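Aspartokinase (Clostridium acetobutylicum, PDB 3TVI) probably catalyses the ATP-dependent phosphorylation of the beta-carboxyl group of L-aspartate, the first committed step toward threonine, methionine and lysine. Local coordinates at residues Arg44-Cys58 and Asp69-Glu81. Numbering follows the deposited sequence.
Sequences RTNKDYKITDLLYLC and DDVFKLISQRYTE
Arg44 and Arg78 lie one over the other, their chains running past each other in opposite directions and their guanidinium planes 31° apart. The overlap is offset: CZ of Arg44 stands above the rim of the Arg78 group, and CD of Arg78 covers the Arg44 group in the same manner. Both members of this like-charged pair are donors, with no bond between them, and Asp48 may offset part of the charge. Its OD2 forms a salt bridge of 2.6 Å with NH1 of Arg44 and also accepts the backbone N of Arg44, whereas NH2 of Arg78 is 4.2 Å from that OD2, which lies well out of the Arg78 plane, leaving charge attraction alone. Arg78 instead bonds through NH1 to the carbonyl of Ala15. Its CG is anti to the backbone N (chi1 -169°) and the chain bends at chi2, which carries the aliphatic part past the hydroxyl end of Tyr49, 3.7 Å from OH to CD of Arg78. CD1 of Ile51 crosses the Arg78 chain obliquely, 3.9 Å from its CG.

Further along, helix 51-63 and helix 69-85 pack nearly antiparallel; their short segments give 152° between directions and 9.7 Å between axes. Leu55 and Ile75 cross at about a right angle, methyl to methyl. Cys58 SG abuts CG1 of Val71 at 3.4 Å and meets the Phe72 ring at its edge. Leu54 touches both Val71, through CG, and Leu74, its CD2 4.2 Å from CB of Leu74.

This helical hairpin belongs to the amino acid kinase domain and carries Thr52, a predicted substrate-binding residue. Chemically, the helices join through apolar packing, while the preceding loop meets helix 69-85 through an arginine pair whose like charges Asp48 probably offsets in part.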
ATOM      1  N   ARG B  44       9.239  36.977 -19.983  1.00 62.67           N
ATOM      2  CA  ARG B  44       8.088  37.860 -20.157  1.00 64.24           C
ATOM      3  C   ARG B  44       7.127  37.336 -21.217  1.00 66.67           C
ATOM      4  O   ARG B  44       5.998  37.811 -21.312  1.00 67.33           O
ATOM      5  CB  ARG B  44       8.522  39.314 -20.422  1.00 63.75           C
ATOM      6  CG  ARG B  44       9.698  39.519 -21.368  1.00 63.61           C
ATOM      7  CD  ARG B  44      10.619  40.600 -20.828  1.00 62.99           C
ATOM      8  NE  ARG B  44      11.579  41.101 -21.818  1.00 63.09           N
ATOM      9  CZ  ARG B  44      12.687  40.471 -22.196  1.00 62.08           C
ATOM     10  NH1 ARG B  44      13.002  39.285 -21.695  1.00 62.63           N
ATOM     11  NH2 ARG B  44      13.482  41.027 -23.089  1.00 62.74           N
ATOM     12  N   THR B  45       7.585  36.356 -21.998  1.00 69.89           N
ATOM     13  CA  THR B  45       6.735  35.583 -22.908  1.00 72.18           C
ATOM     14  C   THR B  45       7.295  34.175 -23.000  1.00 73.96           C
ATOM     15  O   THR B  45       8.464  33.957 -22.704  1.00 72.01           O
ATOM     16  CB  THR B  45       6.725  36.167 -24.327  1.00 74.38           C
ATOM     17  OG1 THR B  45       8.017  36.000 -24.915  1.00 76.14           O
ATOM     18  CG2 THR B  45       6.373  37.652 -24.322  1.00 75.69           C
ATOM     19  N   ASN B  46       6.466  33.224 -23.425  1.00 80.48           N
ATOM     20  CA  ASN B  46       6.888  31.819 -23.579  1.00 82.34           C
ATOM     21  C   ASN B  46       8.246  31.672 -24.256  1.00 82.12           C
ATOM     22  O   ASN B  46       9.196  31.169 -23.654  1.00 81.29           O
ATOM     23  CB  ASN B  46       5.855  31.024 -24.384  1.00 85.07           C
ATOM     24  CG  ASN B  46       4.626  30.680 -23.575  1.00 86.54           C
ATOM     25  OD1 ASN B  46       4.726  30.260 -22.421  1.00 86.26           O
ATOM     26  ND2 ASN B  46       3.453  30.852 -24.177  1.00 90.79           N
ATOM     27  N   LYS B  47       8.339  32.135 -25.497  1.00 81.22           N
ATOM     28  CA  LYS B  47       9.562  31.960 -26.277  1.00 82.30           C
ATOM     29  C   LYS B  47      10.700  32.913 -25.886  1.00 79.86           C
ATOM     30  O   LYS B  47      11.749  32.917 -26.527  1.00 79.62           O
ATOM     31  CB  LYS B  47       9.262  32.031 -27.788  1.00 85.60           C
ATOM     32  CG  LYS B  47       9.224  30.653 -28.447  1.00 87.83           C
ATOM     33  CD  LYS B  47       8.613  30.666 -29.842  1.00 90.56           C
ATOM     34  CE  LYS B  47       7.229  30.028 -29.864  1.00 91.04           C
ATOM     35  NZ  LYS B  47       6.263  30.721 -28.967  1.00 90.33           N
ATOM     36  N   ASP B  48      10.507  33.700 -24.830  1.00 77.48           N
ATOM     37  CA  ASP B  48      11.564  34.571 -24.320  1.00 76.17           C
ATOM     38  C   ASP B  48      12.685  33.734 -23.711  1.00 75.84           C
ATOM     39  O   ASP B  48      12.435  32.674 -23.133  1.00 76.21           O
ATOM     40  CB  ASP B  48      10.997  35.533 -23.267  1.00 74.67           C
ATOM     41  CG  ASP B  48      12.007  36.563 -22.792  1.00 73.46           C
ATOM     42  OD1 ASP B  48      12.812  37.059 -23.614  1.00 74.44           O
ATOM     43  OD2 ASP B  48      11.981  36.892 -21.587  1.00 71.33           O
ATOM     44  N   TYR B  49      13.919  34.207 -23.869  1.00 75.68           N
ATOM     45  CA  TYR B  49      15.081  33.603 -23.227  1.00 74.93           C
ATOM     46  C   TYR B  49      15.082  33.969 -21.749  1.00 74.47           C
ATOM     47  O   TYR B  49      14.629  35.055 -21.379  1.00 77.17           O
ATOM     48  CB  TYR B  49      16.371  34.098 -23.874  1.00 76.60           C
ATOM     49  CG  TYR B  49      16.574  35.591 -23.755  1.00 77.24           C
ATOM     50  CD1 TYR B  49      17.052  36.155 -22.576  1.00 77.14           C
ATOM     51  CD2 TYR B  49      16.281  36.439 -24.818  1.00 78.64           C
ATOM     52  CE1 TYR B  49      17.229  37.521 -22.456  1.00 78.91           C
ATOM     53  CE2 TYR B  49      16.458  37.805 -24.713  1.00 79.82           C
ATOM     54  CZ  TYR B  49      16.933  38.344 -23.529  1.00 80.57           C
ATOM     55  OH  TYR B  49      17.119  39.708 -23.412  1.00 83.20           O
ATOM     56  N   LYS B  50      15.605  33.071 -20.915  1.00 73.27           N
ATOM     57  CA  LYS B  50      15.666  33.269 -19.464  1.00 71.04           C
ATOM     58  C   LYS B  50      17.095  33.624 -19.072  1.00 69.13           C
ATOM     59  O   LYS B  50      18.038  32.955 -19.499  1.00 68.87           O
ATOM     60  CB  LYS B  50      15.234  31.992 -18.752  1.00 71.69           C
ATOM     61  CG  LYS B  50      15.234  32.083 -17.238  1.00 73.30           C
ATOM     62  CD  LYS B  50      15.022  30.706 -16.641  1.00 76.61           C
ATOM     63  CE  LYS B  50      14.947  30.736 -15.120  1.00 77.89           C
ATOM     64  NZ  LYS B  50      14.666  29.379 -14.556  1.00 78.46           N
ATOM     65  N   ILE B  51      17.258  34.668 -18.261  1.00 66.11           N
ATOM     66  CA  ILE B  51      18.600  35.157 -17.921  1.00 64.74           C
ATOM     67  C   ILE B  51      19.506  34.042 -17.402  1.00 64.55           C
ATOM     68  O   ILE B  51      20.512  33.709 -18.039  1.00 66.97           O
ATOM     69  CB  ILE B  51      18.566  36.278 -16.865  1.00 62.97           C
ATOM     70  CG1 ILE B  51      18.024  37.572 -17.472  1.00 63.50           C
ATOM     71  CG2 ILE B  51      19.958  36.505 -16.286  1.00 60.71           C
ATOM     72  CD1 ILE B  51      18.881  38.151 -18.576  1.00 64.34           C
ATOM     73  N   THR B  52      19.141  33.461 -16.261  1.00 61.04           N
ATOM     74  CA  THR B  52      19.990  32.471 -15.613  1.00 59.33           C
ATOM     75  C   THR B  52      20.495  31.430 -16.602  1.00 59.74           C
ATOM     76  O   THR B  52      21.662  31.051 -16.559  1.00 60.68           O
ATOM     77  CB  THR B  52      19.263  31.770 -14.465  1.00 57.91           C
ATOM     78  OG1 THR B  52      18.648  32.755 -13.632  1.00 58.03           O
ATOM     79  CG2 THR B  52      20.239  30.953 -13.642  1.00 56.83           C
ATOM     80  N   ASP B  53      19.631  30.987 -17.504  1.00 59.41           N
ATOM     81  CA  ASP B  53      20.054  30.047 -18.529  1.00 61.12           C
ATOM     82  C   ASP B  53      21.140  30.663 -19.401  1.00 61.71           C
ATOM     83  O   ASP B  53      22.158  30.021 -19.674  1.00 62.23           O
ATOM     84  CB  ASP B  53      18.879  29.608 -19.403  1.00 62.83           C
ATOM     85  CG  ASP B  53      17.959  28.617 -18.708  1.00 63.66           C
ATOM     86  OD1 ASP B  53      18.216  28.235 -17.538  1.00 61.63           O
ATOM     87  OD2 ASP B  53      16.965  28.216 -19.361  1.00 66.36           O
ATOM     88  N   LEU B  54      20.920  31.903 -19.837  1.00 61.26           N
ATOM     89  CA  LEU B  54      21.889  32.593 -20.690  1.00 61.02           C
ATOM     90  C   LEU B  54      23.211  32.794 -19.970  1.00 60.33           C
ATOM     91  O   LEU B  54      24.278  32.662 -20.579  1.00 60.78           O
ATOM     92  CB  LEU B  54      21.341  33.930 -21.202  1.00 61.43           C
ATOM     93  CG  LEU B  54      20.850  33.888 -22.656  1.00 62.91           C
ATOM     94  CD1 LEU B  54      19.862  32.742 -22.865  1.00 62.69           C
ATOM     95  CD2 LEU B  54      20.247  35.226 -23.073  1.00 61.57           C
ATOM     96  N   LEU B  55      23.147  33.099 -18.675  1.00 58.49           N
ATOM     97  CA  LEU B  55      24.363  33.137 -17.867  1.00 58.40           C
ATOM     98  C   LEU B  55      25.127  31.807 -17.998  1.00 58.70           C
ATOM     99  O   LEU B  55      26.242  31.794 -18.523  1.00 59.33           O
ATOM    100  CB  LEU B  55      24.062  33.485 -16.398  1.00 57.07           C
ATOM    101  CG  LEU B  55      23.819  34.978 -16.132  1.00 56.12           C
ATOM    102  CD1 LEU B  55      23.487  35.248 -14.672  1.00 55.15           C
ATOM    103  CD2 LEU B  55      25.020  35.801 -16.554  1.00 55.60           C
ATOM    104  N   TYR B  56      24.520  30.698 -17.576  1.00 57.59           N
ATOM    105  CA  TYR B  56      25.142  29.381 -17.745  1.00 58.53           C
ATOM    106  C   TYR B  56      25.793  29.254 -19.113  1.00 60.01           C
ATOM    107  O   TYR B  56      26.908  28.749 -19.230  1.00 61.24           O
ATOM    108  CB  TYR B  56      24.121  28.245 -17.614  1.00 58.59           C
ATOM    109  CG  TYR B  56      23.768  27.845 -16.204  1.00 57.63           C
ATOM    110  CD1 TYR B  56      24.747  27.445 -15.302  1.00 58.32           C
ATOM    111  CD2 TYR B  56      22.447  27.837 -15.781  1.00 57.04           C
ATOM    112  CE1 TYR B  56      24.416  27.064 -14.011  1.00 58.28           C
ATOM    113  CE2 TYR B  56      22.103  27.456 -14.496  1.00 56.85           C
ATOM    114  CZ  TYR B  56      23.087  27.065 -13.611  1.00 57.33           C
ATOM    115  OH  TYR B  56      22.736  26.691 -12.326  1.00 55.95           O
ATOM    116  N   LEU B  57      25.092  29.701 -20.151  1.00 59.89           N
ATOM    117  CA  LEU B  57      25.601  29.550 -21.506  1.00 61.16           C
ATOM    118  C   LEU B  57      26.913  30.312 -21.703  1.00 62.18           C
ATOM    119  O   LEU B  57      27.810  29.830 -22.396  1.00 63.36           O
ATOM    120  CB  LEU B  57      24.555  29.972 -22.540  1.00 60.79           C
ATOM    121  CG  LEU B  57      25.014  29.895 -23.994  1.00 62.02           C
ATOM    122  CD1 LEU B  57      25.650  28.551 -24.293  1.00 63.00           C
ATOM    123  CD2 LEU B  57      23.860  30.156 -24.941  1.00 62.65           C
ATOM    124  N   CYS B  58      27.042  31.487 -21.092  1.00 61.71           N
ATOM    125  CA  CYS B  58      28.317  32.202 -21.140  1.00 63.26           C
ATOM    126  C   CYS B  58      29.426  31.306 -20.594  1.00 63.66           C
ATOM    127  O   CYS B  58      30.444  31.090 -21.260  1.00 64.85           O
ATOM    128  CB  CYS B  58      28.257  33.505 -20.347  1.00 62.89           C
ATOM    129  SG  CYS B  58      26.939  34.609 -20.892  1.00 63.73           S
ATOM    130  N   ASP B  69      30.370  37.407 -26.342  1.00 75.49           N
ATOM    131  CA  ASP B  69      29.972  38.807 -26.451  1.00 75.59           C
ATOM    132  C   ASP B  69      28.550  38.946 -26.980  1.00 75.34           C
ATOM    133  O   ASP B  69      27.776  39.742 -26.454  1.00 75.24           O
ATOM    134  CB  ASP B  69      30.978  39.581 -27.307  1.00 77.37           C
ATOM    135  CG  ASP B  69      32.367  39.591 -26.690  1.00 78.31           C
ATOM    136  OD1 ASP B  69      33.212  40.417 -27.090  1.00 80.34           O
ATOM    137  OD2 ASP B  69      32.611  38.763 -25.786  1.00 80.10           O
ATOM    138  N   ASP B  70      28.202  38.150 -27.989  1.00 76.64           N
ATOM    139  CA  ASP B  70      26.839  38.128 -28.528  1.00 76.38           C
ATOM    140  C   ASP B  70      25.801  37.806 -27.446  1.00 72.21           C
ATOM    141  O   ASP B  70      24.729  38.405 -27.429  1.00 70.53           O
ATOM    142  CB  ASP B  70      26.721  37.127 -29.690  1.00 80.91           C
ATOM    143  CG  ASP B  70      26.761  35.667 -29.226  1.00 83.87           C
ATOM    144  OD1 ASP B  70      27.800  35.241 -28.670  1.00 87.11           O
ATOM    145  OD2 ASP B  70      25.753  34.943 -29.418  1.00 85.33           O
ATOM    146  N   VAL B  71      26.133  36.875 -26.547  1.00 69.09           N
ATOM    147  CA  VAL B  71      25.226  36.452 -25.472  1.00 66.60           C
ATOM    148  C   VAL B  71      25.083  37.540 -24.416  1.00 65.38           C
ATOM    149  O   VAL B  71      23.979  37.938 -24.058  1.00 64.89           O
ATOM    150  CB  VAL B  71      25.726  35.166 -24.773  1.00 65.57           C
ATOM    151  CG1 VAL B  71      24.856  34.821 -23.577  1.00 63.51           C
ATOM    152  CG2 VAL B  71      25.763  34.000 -25.745  1.00 66.86           C
ATOM    153  N   PHE B  72      26.212  38.030 -23.927  1.00 65.12           N
ATOM    154  CA  PHE B  72      26.208  39.024 -22.867  1.00 64.34           C
ATOM    155  C   PHE B  72      25.573  40.353 -23.285  1.00 64.94           C
ATOM    156  O   PHE B  72      25.178  41.140 -22.416  1.00 64.90           O
ATOM    157  CB  PHE B  72      27.627  39.267 -22.359  1.00 64.67           C
ATOM    158  CG  PHE B  72      27.681  39.751 -20.943  1.00 64.10           C
ATOM    159  CD1 PHE B  72      27.489  38.865 -19.889  1.00 63.92           C
ATOM    160  CD2 PHE B  72      27.917  41.082 -20.658  1.00 64.38           C
ATOM    161  CE1 PHE B  72      27.536  39.299 -18.579  1.00 63.06           C
ATOM    162  CE2 PHE B  72      27.965  41.524 -19.350  1.00 64.07           C
ATOM    163  CZ  PHE B  72      27.774  40.632 -18.309  1.00 63.23           C
ATOM    164  N   LYS B  73      25.486  40.615 -24.594  1.00 65.21           N
ATOM    165  CA  LYS B  73      24.723  41.764 -25.085  1.00 65.13           C
ATOM    166  C   LYS B  73      23.331  41.700 -24.482  1.00 64.41           C
ATOM    167  O   LYS B  73      22.894  42.616 -23.787  1.00 63.70           O
ATOM    168  CB  LYS B  73      24.612  41.751 -26.608  1.00 66.70           C
ATOM    169  CG  LYS B  73      25.869  42.200 -27.327  1.00 69.12           C
ATOM    170  CD  LYS B  73      25.774  43.628 -27.854  1.00 70.50           C
ATOM    171  CE  LYS B  73      24.981  43.710 -29.155  1.00 72.44           C
ATOM    172  NZ  LYS B  73      25.229  44.980 -29.897  1.00 72.91           N
ATOM    173  N   LEU B  74      22.663  40.578 -24.723  1.00 64.14           N
ATOM    174  CA  LEU B  74      21.276  40.408 -24.334  1.00 63.05           C
ATOM    175  C   LEU B  74      21.093  40.570 -22.834  1.00 61.61           C
ATOM    176  O   LEU B  74      20.081  41.115 -22.388  1.00 61.60           O
ATOM    177  CB  LEU B  74      20.759  39.047 -24.786  1.00 63.17           C
ATOM    178  CG  LEU B  74      20.705  38.859 -26.301  1.00 64.64           C
ATOM    179  CD1 LEU B  74      20.307  37.435 -26.666  1.00 65.06           C
ATOM    180  CD2 LEU B  74      19.744  39.867 -26.907  1.00 65.70           C
ATOM    181  N   ILE B  75      22.070  40.119 -22.054  1.00 60.06           N
ATOM    182  CA  ILE B  75      21.975  40.255 -20.611  1.00 58.87           C
ATOM    183  C   ILE B  75      22.037  41.726 -20.247  1.00 59.77           C
ATOM    184  O   ILE B  75      21.141  42.253 -19.594  1.00 59.45           O
ATOM    185  CB  ILE B  75      23.081  39.492 -19.875  1.00 57.53           C
ATOM    186  CG1 ILE B  75      22.862  37.988 -20.029  1.00 57.61           C
ATOM    187  CG2 ILE B  75      23.071  39.867 -18.407  1.00 56.27           C
ATOM    188  CD1 ILE B  75      23.986  37.132 -19.490  1.00 57.51           C
ATOM    189  N   SER B  76      23.089  42.398 -20.690  1.00 61.53           N
ATOM    190  CA  SER B  76      23.244  43.809 -20.363  1.00 62.39           C
ATOM    191  C   SER B  76      22.071  44.564 -20.965  1.00 62.58           C
ATOM    192  O   SER B  76      21.508  45.453 -20.334  1.00 63.83           O
ATOM    193  CB  SER B  76      24.567  44.358 -20.885  1.00 63.30           C
ATOM    194  OG  SER B  76      24.497  44.547 -22.286  1.00 66.72           O
ATOM    195  N   GLN B  77      21.689  44.181 -22.179  1.00 62.43           N
ATOM    196  CA  GLN B  77      20.529  44.763 -22.825  1.00 63.46           C
ATOM    197  C   GLN B  77      19.302  44.639 -21.932  1.00 63.06           C
ATOM    198  O   GLN B  77      18.571  45.610 -21.739  1.00 63.91           O
ATOM    199  CB  GLN B  77      20.277  44.081 -24.158  1.00 65.20           C
ATOM    200  CG  GLN B  77      19.062  44.592 -24.903  1.00 66.86           C
ATOM    201  CD  GLN B  77      19.081  44.194 -26.365  1.00 69.82           C
ATOM    202  OE1 GLN B  77      20.152  44.004 -26.964  1.00 69.08           O
ATOM    203  NE2 GLN B  77      17.891  44.070 -26.956  1.00 71.34           N
ATOM    204  N   ARG B  78      19.097  43.446 -21.378  1.00 61.50           N
ATOM    205  CA  ARG B  78      17.975  43.197 -20.479  1.00 60.21           C
ATOM    206  C   ARG B  78      18.028  44.103 -19.266  1.00 59.63           C
ATOM    207  O   ARG B  78      17.025  44.715 -18.894  1.00 60.13           O
ATOM    208  CB  ARG B  78      17.988  41.746 -20.003  1.00 59.56           C
ATOM    209  CG  ARG B  78      16.727  41.298 -19.285  1.00 58.31           C
ATOM    210  CD  ARG B  78      15.643  40.924 -20.274  1.00 59.27           C
ATOM    211  NE  ARG B  78      14.687  40.022 -19.657  1.00 58.96           N
ATOM    212  CZ  ARG B  78      13.686  40.396 -18.874  1.00 58.71           C
ATOM    213  NH1 ARG B  78      13.473  41.677 -18.600  1.00 59.13           N
ATOM    214  NH2 ARG B  78      12.884  39.477 -18.369  1.00 59.13           N
ATOM    215  N   TYR B  79      19.200  44.175 -18.648  1.00 59.25           N
ATOM    216  CA  TYR B  79      19.364  44.927 -17.413  1.00 60.15           C
ATOM    217  C   TYR B  79      19.493  46.443 -17.616  1.00 61.99           C
ATOM    218  O   TYR B  79      19.144  47.208 -16.718  1.00 62.88           O
ATOM    219  CB  TYR B  79      20.563  44.409 -16.619  1.00 59.56           C
ATOM    220  CG  TYR B  79      20.262  43.199 -15.767  1.00 59.14           C
ATOM    221  CD1 TYR B  79      20.524  41.910 -16.225  1.00 59.53           C
ATOM    222  CD2 TYR B  79      19.724  43.338 -14.495  1.00 58.96           C
ATOM    223  CE1 TYR B  79      20.250  40.799 -15.441  1.00 58.52           C
ATOM    224  CE2 TYR B  79      19.450  42.229 -13.704  1.00 57.92           C
ATOM    225  CZ  TYR B  79      19.715  40.965 -14.182  1.00 57.38           C
ATOM    226  OH  TYR B  79      19.447  39.870 -13.406  1.00 57.15           O
ATOM    227  N   THR B  80      19.987  46.899 -18.761  1.00 62.86           N
ATOM    228  CA  THR B  80      20.098  48.342 -18.942  1.00 66.09           C
ATOM    229  C   THR B  80      18.729  48.930 -19.264  1.00 66.39           C
ATOM    230  O   THR B  80      18.411  50.020 -18.808  1.00 68.80           O
ATOM    231  CB  THR B  80      21.127  48.774 -20.013  1.00 68.92           C
ATOM    232  OG1 THR B  80      20.602  48.526 -21.323  1.00 74.36           O
ATOM    233  CG2 THR B  80      22.473  48.058 -19.820  1.00 67.06           C
ATOM    234  N   GLU B  81      17.913  48.217 -20.033  1.00 66.24           N
ATOM    235  CA  GLU B  81      16.540  48.680 -20.296  1.00 66.55           C
ATOM    236  C   GLU B  81      15.767  48.872 -19.002  1.00 63.35           C
ATOM    237  O   GLU B  81      14.995  49.811 -18.881  1.00 62.62           O
ATOM    238  CB  GLU B  81      15.788  47.709 -21.207  1.00 67.91           C
ATOM    239  CG  GLU B  81      16.269  47.754 -22.649  1.00 70.48           C
ATOM    240  CD  GLU B  81      15.745  46.605 -23.495  1.00 73.07           C
ATOM    241  OE1 GLU B  81      14.974  45.760 -22.978  1.00 72.16           O
ATOM    242  OE2 GLU B  81      16.113  46.554 -24.691  1.00 76.31           O
TER